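Local structure of histidine triad (HIT) protein (Marinobacter aquaeolei, 3OHE) at residues S19-V24 with Q55-F60; S63-G68 with P131-L136. The protein belongs to the histidine triad family, probably acts as a nucleotide hydrolase or transferase like its relatives, and binds calcium in the crystal. All coordinates share one frame; numbering follows the deposited sequence. Where two conformers were deposited one is given.

Interaction 1. Residues S19-V24 with Q55-F60; sequences SRLCDV and QQRLLF. With CA (calcium ion), chain D.
Arg20 and Arg57 lay their guanidinium groups flat on one another, centres 4.2 Å apart and planes only 15° from parallel, although the two side chains cross at about a right angle. The stack is offset: NH1 of Arg57 lies over the rim of the Arg20 group, while NH2 of Arg57 comes 3.6 Å from CB of Arg20. Against the opposite face of the Arg57 guanidinium, Phe60 brings CD2 over its centre, with the ring tilted rather than stacked. Replacing Arg57 by alanine is likely to rob Arg20 of its flat support and Glu61 of its salt-bridge partner, though Ser19 OG and the N of Leu21 would still hold Glu61.

Apolar contacts continue inward. With CG anti to its backbone N (chi1 179°), Leu21 extends toward helix 52-72, and its CD2 packs 4.1 Å from CB of Leu58. Deeper still, the small, polarisable SG of Cys22 touches CD1 of Leu58 at 3.8 Å.

On another side of the helix, OE1 of Gln56 binds calcium at 2.4 Å, alongside Glu53 and two waters.

Two like charges can stack here because carboxylates probably offset them: Glu61 salt-bridges NE of Arg57, and the C-terminal carboxylate of Ala137 does so for NE of Arg20.

Interaction 2. Residues S63-G68 with P131-L136; sequences SALSEG and PLLEQL
Leu132 drives its forked end against the backbone of helix 52-72, at the place where Gly68 has no side chain. Its CD1 lies 3.7 Å from O of Ala64, and its CD2 is equally close to C of Gly68 and to O of Leu65; CD1 also meets CA of Gly68, so both methyls rest on the backbone at the glycine. A CB on Gly68 would point toward Leu132 and clash with CD1; glycine therefore suits a position where a branched side chain meets bare main chain. Leu132 reaches across because CG is anti to its backbone N (chi1 -179°), and its CD2 also meets CD1 of Leu65, 3.9 Å away, the two side chains crossing at about a right angle.

One turn away, Ala64 and Leu136 make the second point of contact. CD2 of Leu136 comes 3.6 Å from CB of Ala64, a small methyl that lets the larger side chain approach the helix, and CD1 lies more loosely beside CB of Leu65.

No hydrogen bond joins the segments, and no polar side-chain group takes part: leucine methyls pack on side chains and on helix backbone. Segments 63-68 and 131-135 run nearly antiparallel, at 160°, their axes coming within 9.8 Å. Outside this layer, Leu65 rests on Val35 and Leu37 of strand 34-39 and on His94 of strand 92-97. Leu136, next to the last residue of the chain, is tied by its backbone to Arg20. On another side of helix 52-72, Ser63 OG bonds to Gln55 of the second subunit, whose Tyr48 packs on Ser66 and Glu67. The arrangement thus packs the C-terminal helix 119-135 against the long helix that lies on the antiparallel sheet of the HIT fold, while that same long helix also faces the dimer partner.

How the interactions relate
Helix 52-72 serves both contacts: its earlier turns meet the loop and strand start of 19-24, its later turns the C-terminal segment 131-136. Both are partly buried, but interaction 1 grades from charged groups at the surface to Leu and Cys inside, whereas in interaction 2 leucine methyls pack on side chains and helix backbone without any polar side-chain group, as suits two helices packed side by side. Calcium is bound within interaction 1 alone. Leu136 joins the two: its carbonyl oxygen lies 3.0 Å from N of Arg20, a probable hydrogen bond, and accepts a weak one from Arg57. Both segments of helix 52-72 reach the second subunit, so the same helix connects sheet, chain end and dimer partner.

Interaction 1. Residues S19-V24 with Q55-F60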
ATOM      1  N   SER A  19       6.472 -14.853 -10.409  1.00  7.82           N
ATOM      2  CA  SER A  19       5.075 -14.976 -10.806  1.00  7.97           C
ATOM      3  C   SER A  19       4.978 -14.688 -12.313  1.00  7.72           C
ATOM      4  O   SER A  19       5.984 -14.373 -12.968  1.00  8.71           O
ATOM      5  CB  SER A  19       4.229 -14.006 -10.030  1.00  7.74           C
ATOM      6  OG  SER A  19       4.598 -12.674 -10.314  1.00  7.53           O
ATOM      7  N   ARG A  20       3.769 -14.721 -12.854  1.00  8.04           N
ATOM      8  CA  ARG A  20       3.578 -14.424 -14.263  1.00  7.16           C
ATOM      9  C   ARG A  20       4.101 -13.033 -14.596  1.00  7.27           C
ATOM     10  O   ARG A  20       4.818 -12.856 -15.593  1.00  8.67           O
ATOM     11  CB  ARG A  20       2.113 -14.572 -14.655  1.00  7.10           C
ATOM     12  CG  ARG A  20       1.897 -14.655 -16.170  1.00  9.42           C
ATOM     13  CD  ARG A  20       0.469 -14.955 -16.563  1.00 10.48           C
ATOM     14  NE  ARG A  20       0.082 -16.263 -16.021  1.00 12.13           N
ATOM     15  CZ  ARG A  20      -1.123 -16.794 -16.160  1.00 12.95           C
ATOM     16  NH1 ARG A  20      -2.072 -16.128 -16.799  1.00 14.30           N
ATOM     17  NH2 ARG A  20      -1.391 -17.974 -15.603  1.00 17.32           N
ATOM     18  N   LEU A  21       3.814 -12.046 -13.740  1.00  6.87           N
ATOM     19  CA  LEU A  21       4.220 -10.671 -14.006  1.00  6.89           C
ATOM     20  C   LEU A  21       5.474 -10.191 -13.257  1.00  6.70           C
ATOM     21  O   LEU A  21       6.120  -9.252 -13.733  1.00  7.16           O
ATOM     22  CB  LEU A  21       3.025  -9.754 -13.651  1.00  7.14           C
ATOM     23  CG  LEU A  21       3.208  -8.235 -13.824  1.00  8.08           C
ATOM     24  CD1 LEU A  21       3.437  -7.901 -15.294  1.00 10.51           C
ATOM     25  CD2 LEU A  21       1.988  -7.507 -13.261  1.00 10.58           C
ATOM     26  N   CYS A  22       5.778 -10.787 -12.106  1.00  6.72           N
ATOM     27  CA  CYS A  22       6.692 -10.173 -11.147  1.00  6.49           C
ATOM     28  C   CYS A  22       7.847 -11.047 -10.717  1.00  6.85           C
ATOM     29  O   CYS A  22       7.735 -12.283 -10.592  1.00  8.18           O
ATOM     30  CB  CYS A  22       5.962  -9.789  -9.850  1.00  6.72           C
ATOM     31  SG  CYS A  22       4.580  -8.638 -10.062  1.00  7.67           S
ATOM     32  N   ASP A  23       8.966 -10.400 -10.395  1.00  6.96           N
ATOM     33  CA  ASP A  23       9.947 -11.050  -9.539  1.00  6.33           C
ATOM     34  C   ASP A  23       9.436 -11.034  -8.110  1.00  6.92           C
ATOM     35  O   ASP A  23       8.919 -10.022  -7.620  1.00  7.54           O
ATOM     36  CB  ASP A  23      11.306 -10.332  -9.637  1.00  7.62           C
ATOM     37  CG  ASP A  23      12.062 -10.645 -10.931  1.00  9.34           C
ATOM     38  OD1 ASP A  23      11.665 -11.545 -11.718  1.00 10.57           O
ATOM     39  OD2 ASP A  23      13.124  -9.982 -11.169  1.00 12.88           O
ATOM     40  N   VAL A  24       9.607 -12.167  -7.427  1.00  6.73           N
ATOM     41  CA  VAL A  24       9.130 -12.342  -6.066  1.00  6.42           C
ATOM     42  C   VAL A  24      10.346 -12.391  -5.176  1.00  6.15           C
ATOM     43  O   VAL A  24      11.162 -13.335  -5.291  1.00  7.38           O
ATOM     44  CB  VAL A  24       8.252 -13.599  -5.905  1.00  6.79           C
ATOM     45  CG1 VAL A  24       7.626 -13.630  -4.487  1.00  9.28           C
ATOM     46  CG2 VAL A  24       7.178 -13.649  -6.970  1.00  7.61           C
ATOM     47  N   GLN A  55      -2.140  -3.724 -14.289  1.00  7.70           N
ATOM     48  CA  GLN A  55      -2.609  -3.402 -12.944  1.00  7.57           C
ATOM     49  C   GLN A  55      -3.481  -4.517 -12.351  1.00  7.51           C
ATOM     50  O   GLN A  55      -3.348  -4.884 -11.179  1.00  8.02           O
ATOM     51  CB  GLN A  55      -3.403  -2.091 -12.900  1.00  8.09           C
ATOM     52  CG  GLN A  55      -2.617  -0.847 -13.257  1.00  7.46           C
ATOM     53  CD  GLN A  55      -3.447   0.415 -13.131  1.00  8.32           C
ATOM     54  OE1 GLN A  55      -4.272   0.531 -12.201  1.00  8.94           O
ATOM     55  NE2 GLN A  55      -3.274   1.354 -14.058  1.00  9.15           N
ATOM     56  N   GLN A  56      -4.402  -5.016 -13.165  0.50  7.34           N
ATOM     57  CA  GLN A  56      -5.296  -6.069 -12.694  0.50  7.80           C
ATOM     58  C   GLN A  56      -4.552  -7.387 -12.423  0.50  6.94           C
ATOM     59  O   GLN A  56      -4.899  -8.091 -11.494  0.50  7.30           O
ATOM     60  CB  GLN A  56      -6.455  -6.276 -13.661  0.50  8.92           C
ATOM     61  CG  GLN A  56      -7.447  -5.104 -13.684  0.50  8.66           C
ATOM     62  CD  GLN A  56      -8.654  -5.392 -14.533  0.50 11.25           C
ATOM     63  OE1 GLN A  56      -8.644  -6.339 -15.348  0.50 13.47           O
ATOM     64  NE2 GLN A  56      -9.723  -4.617 -14.338  0.50 15.62           N
ATOM     65  N   ARG A  57      -3.522  -7.699 -13.193  1.00  6.92           N
ATOM     66  CA  ARG A  57      -2.709  -8.862 -12.897  1.00  7.12           C
ATOM     67  C   ARG A  57      -1.926  -8.683 -11.603  1.00  6.76           C
ATOM     68  O   ARG A  57      -1.846  -9.612 -10.790  1.00  6.90           O
ATOM     69  CB  ARG A  57      -1.787  -9.201 -14.067  1.00  7.50           C
ATOM     70  CG  ARG A  57      -0.900 -10.428 -13.833  1.00  7.49           C
ATOM     71  CD  ARG A  57      -1.696 -11.710 -13.801  1.00  8.51           C
ATOM     72  NE  ARG A  57      -0.911 -12.781 -13.201  1.00  8.53           N
ATOM     73  CZ  ARG A  57      -1.374 -14.009 -13.042  1.00  8.30           C
ATOM     74  NH1 ARG A  57      -2.528 -14.386 -13.587  1.00 10.94           N
ATOM     75  NH2 ARG A  57      -0.644 -14.871 -12.367  1.00  9.51           N
ATOM     76  N   LEU A  58      -1.361  -7.505 -11.405  1.00  5.86           N
ATOM     77  CA  LEU A  58      -0.659  -7.229 -10.165  1.00  7.14           C
ATOM     78  C   LEU A  58      -1.592  -7.372  -8.960  1.00  6.63           C
ATOM     79  O   LEU A  58      -1.213  -7.927  -7.938  1.00  6.90           O
ATOM     80  CB  LEU A  58      -0.044  -5.818 -10.181  1.00  7.33           C
ATOM     81  CG  LEU A  58       0.762  -5.405  -8.944  1.00  7.64           C
ATOM     82  CD1 LEU A  58       1.900  -6.407  -8.649  1.00 10.04           C
ATOM     83  CD2 LEU A  58       1.271  -3.980  -9.162  1.00  9.84           C
ATOM     84  N   LEU A  59      -2.812  -6.844  -9.076  1.00  7.12           N
ATOM     85  CA  LEU A  59      -3.797  -6.995  -8.020  1.00  8.04           C
ATOM     86  C   LEU A  59      -4.096  -8.457  -7.734  1.00  7.06           C
ATOM     87  O   LEU A  59      -4.150  -8.894  -6.581  1.00  7.37           O
ATOM     88  CB  LEU A  59      -5.087  -6.248  -8.404  1.00  8.58           C
ATOM     89  CG  LEU A  59      -6.316  -6.509  -7.541  1.00  9.50           C
ATOM     90  CD1 LEU A  59      -6.131  -5.995  -6.113  1.00 11.93           C
ATOM     91  CD2 LEU A  59      -7.583  -5.873  -8.233  1.00 10.77           C
ATOM     92  N   PHE A  60      -4.331  -9.240  -8.787  1.00  6.77           N
ATOM     93  CA  PHE A  60      -4.597 -10.684  -8.616  1.00  6.98           C
ATOM     94  C   PHE A  60      -3.446 -11.328  -7.828  1.00  6.70           C
ATOM     95  O   PHE A  60      -3.672 -12.065  -6.855  1.00  7.32           O
ATOM     96  CB  PHE A  60      -4.776 -11.389  -9.977  1.00  9.19           C
ATOM     97  CG  PHE A  60      -4.760 -12.861  -9.865  1.00  9.69           C
ATOM     98  CD1 PHE A  60      -5.849 -13.547  -9.390  1.00 13.56           C
ATOM     99  CD2 PHE A  60      -3.586 -13.575 -10.109  1.00 11.40           C
ATOM    100  CE1 PHE A  60      -5.791 -14.952  -9.262  1.00 15.74           C
ATOM    101  CE2 PHE A  60      -3.521 -14.956  -9.961  1.00 13.90           C
ATOM    102  CZ  PHE A  60      -4.633 -15.623  -9.518  1.00 18.03           C
TER
HETATM  103 CA    CA D 138      -9.342  -7.974 -16.941  0.50 23.67          CA
HETATM  104  O   HOH W   1     -11.386  -6.696 -16.008  1.00 39.27           O
HETATM  105  O   HOH W   2     -10.128  -6.062 -18.464  1.00 35.34           O

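Interaction 2. Residues S63-G68 with P131-L136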
ATOM      1  N   SER A  63      -3.185  -9.918  -4.085  1.00  7.07           N
ATOM      2  CA  SER A  63      -4.242 -10.455  -3.227  1.00  6.88           C
ATOM      3  C   SER A  63      -4.028 -11.924  -2.926  1.00  6.22           C
ATOM      4  O   SER A  63      -4.262 -12.380  -1.789  1.00  7.59           O
ATOM      5  CB  SER A  63      -5.598 -10.225  -3.854  1.00  7.98           C
ATOM      6  OG  SER A  63      -5.971  -8.872  -3.667  1.00  8.85           O
ATOM      7  N   ALA A  64      -3.590 -12.719  -3.890  1.00  6.65           N
ATOM      8  CA  ALA A  64      -3.352 -14.151  -3.691  1.00  7.14           C
ATOM      9  C   ALA A  64      -2.154 -14.339  -2.750  1.00  6.86           C
ATOM     10  O   ALA A  64      -2.178 -15.154  -1.808  1.00  7.71           O
ATOM     11  CB  ALA A  64      -3.127 -14.874  -5.037  1.00  8.79           C
ATOM     12  N   LEU A  65      -1.083 -13.591  -3.001  1.00  7.01           N
ATOM     13  CA  LEU A  65       0.098 -13.638  -2.126  1.00  7.12           C
ATOM     14  C   LEU A  65      -0.266 -13.271  -0.691  1.00  6.67           C
ATOM     15  O   LEU A  65       0.158 -13.946   0.267  1.00  7.31           O
ATOM     16  CB  LEU A  65       1.182 -12.703  -2.653  1.00  7.50           C
ATOM     17  CG  LEU A  65       2.453 -12.598  -1.803  1.00  6.93           C
ATOM     18  CD1 LEU A  65       3.223 -13.946  -1.794  1.00  8.95           C
ATOM     19  CD2 LEU A  65       3.357 -11.455  -2.344  1.00  7.89           C
ATOM     20  N   SER A  66      -1.012 -12.193  -0.514  0.70  6.08           N
ATOM     21  CA  SER A  66      -1.346 -11.693   0.834  0.70  6.02           C
ATOM     22  C   SER A  66      -2.160 -12.731   1.599  0.70  7.07           C
ATOM     23  O   SER A  66      -1.809 -13.097   2.725  0.70  6.76           O
ATOM     24  CB  SER A  66      -2.165 -10.398   0.779  0.70  6.29           C
ATOM     25  OG  SER A  66      -1.423  -9.324   0.266  0.70  9.03           O
ATOM     26  N   GLU A  67      -3.246 -13.216   1.007  1.00  7.08           N
ATOM     27  CA  GLU A  67      -4.076 -14.192   1.697  1.00  7.76           C
ATOM     28  C   GLU A  67      -3.288 -15.450   2.043  1.00  6.41           C
ATOM     29  O   GLU A  67      -3.407 -16.017   3.140  1.00  7.14           O
ATOM     30  CB  GLU A  67      -5.318 -14.523   0.864  1.00  8.17           C
ATOM     31  CG  GLU A  67      -6.306 -15.363   1.648  1.00  8.22           C
ATOM     32  CD  GLU A  67      -7.653 -15.553   1.040  1.00 11.55           C
ATOM     33  OE1 GLU A  67      -7.929 -15.014  -0.042  1.00 12.42           O
ATOM     34  OE2 GLU A  67      -8.457 -16.285   1.688  1.00 13.60           O
ATOM     35  N   GLY A  68      -2.477 -15.901   1.106  1.00  6.54           N
ATOM     36  CA  GLY A  68      -1.661 -17.088   1.324  1.00  6.21           C
ATOM     37  C   GLY A  68      -0.604 -16.894   2.405  1.00  6.79           C
ATOM     38  O   GLY A  68      -0.378 -17.819   3.212  1.00  7.27           O
ATOM     39  N   PRO A 131       4.606 -23.557  -2.766  1.00 10.49           N
ATOM     40  CA  PRO A 131       3.226 -23.816  -3.228  1.00 10.58           C
ATOM     41  C   PRO A 131       2.459 -22.539  -3.613  1.00 10.10           C
ATOM     42  O   PRO A 131       1.776 -22.457  -4.649  1.00 11.09           O
ATOM     43  CB  PRO A 131       2.605 -24.600  -2.071  1.00 12.81           C
ATOM     44  CG  PRO A 131       3.769 -25.242  -1.413  1.00 13.83           C
ATOM     45  CD  PRO A 131       4.916 -24.287  -1.527  1.00 12.13           C
ATOM     46  N   LEU A 132       2.606 -21.523  -2.787  1.00  9.55           N
ATOM     47  CA  LEU A 132       1.894 -20.267  -2.990  1.00  9.02           C
ATOM     48  C   LEU A 132       2.441 -19.611  -4.266  1.00  9.63           C
ATOM     49  O   LEU A 132       1.691 -19.097  -5.087  1.00 11.20           O
ATOM     50  CB  LEU A 132       2.071 -19.369  -1.754  1.00  9.52           C
ATOM     51  CG  LEU A 132       1.354 -18.013  -1.807  1.00 10.56           C
ATOM     52  CD1 LEU A 132      -0.116 -18.191  -2.165  1.00 10.94           C
ATOM     53  CD2 LEU A 132       1.582 -17.275  -0.494  1.00 11.19           C
ATOM     54  N   LEU A 133       3.762 -19.590  -4.418  0.60  9.31           N
ATOM     55  CA  LEU A 133       4.351 -19.002  -5.613  0.60 11.38           C
ATOM     56  C   LEU A 133       3.877 -19.692  -6.887  0.60 10.14           C
ATOM     57  O   LEU A 133       3.578 -19.027  -7.886  0.60 10.34           O
ATOM     58  CB  LEU A 133       5.884 -18.916  -5.521  0.60 12.99           C
ATOM     59  CG  LEU A 133       6.351 -17.508  -5.080  0.60 19.27           C
ATOM     60  CD1 LEU A 133       5.757 -17.052  -3.716  0.60 19.47           C
ATOM     61  CD2 LEU A 133       7.858 -17.450  -5.042  0.60 21.41           C
ATOM     62  N   GLU A 134       3.719 -21.012  -6.840  1.00 11.89           N
ATOM     63  CA  GLU A 134       3.213 -21.736  -7.989  1.00 11.55           C
ATOM     64  C   GLU A 134       1.779 -21.289  -8.401  1.00 11.68           C
ATOM     65  O   GLU A 134       1.450 -21.291  -9.601  1.00 13.69           O
ATOM     66  CB  GLU A 134       3.317 -23.242  -7.748  1.00 14.81           C
ATOM     67  CG  GLU A 134       4.778 -23.698  -7.765  1.00 21.53           C
ATOM     68  CD  GLU A 134       5.025 -25.097  -7.222  1.00 31.04           C
ATOM     69  OE1 GLU A 134       4.041 -25.825  -6.959  1.00 35.33           O
ATOM     70  OE2 GLU A 134       6.227 -25.459  -7.066  1.00 34.91           O
ATOM     71  N   GLN A 135       0.962 -20.889  -7.409  0.60 10.12           N
ATOM     72  CA  GLN A 135      -0.359 -20.316  -7.658  0.60 10.06           C
ATOM     73  C   GLN A 135      -0.294 -19.052  -8.520  0.60  9.76           C
ATOM     74  O   GLN A 135      -1.256 -18.740  -9.235  0.60 10.68           O
ATOM     75  CB  GLN A 135      -1.100 -20.024  -6.345  0.60 11.25           C
ATOM     76  CG  GLN A 135      -1.528 -21.284  -5.576  0.60 10.75           C
ATOM     77  CD  GLN A 135      -2.398 -22.209  -6.420  0.60 15.72           C
ATOM     78  OE1 GLN A 135      -3.441 -21.805  -6.914  0.60 17.65           O
ATOM     79  NE2 GLN A 135      -1.934 -23.439  -6.631  0.60 16.59           N
ATOM     80  N   LEU A 136       0.832 -18.339  -8.432  1.00 10.54           N
ATOM     81  CA  LEU A 136       0.997 -17.005  -9.041  1.00  9.52           C
ATOM     82  C   LEU A 136       1.569 -17.099 -10.469  1.00 10.15           C
ATOM     83  O   LEU A 136       1.724 -16.081 -11.158  1.00 10.42           O
ATOM     84  CB  LEU A 136       1.890 -16.115  -8.176  1.00  9.70           C
ATOM     85  CG  LEU A 136       1.557 -15.967  -6.698  1.00 11.46           C
ATOM     86  CD1 LEU A 136       2.575 -15.062  -6.043  1.00 14.23           C
ATOM     87  CD2 LEU A 136       0.122 -15.517  -6.403  1.00 16.17           C
TER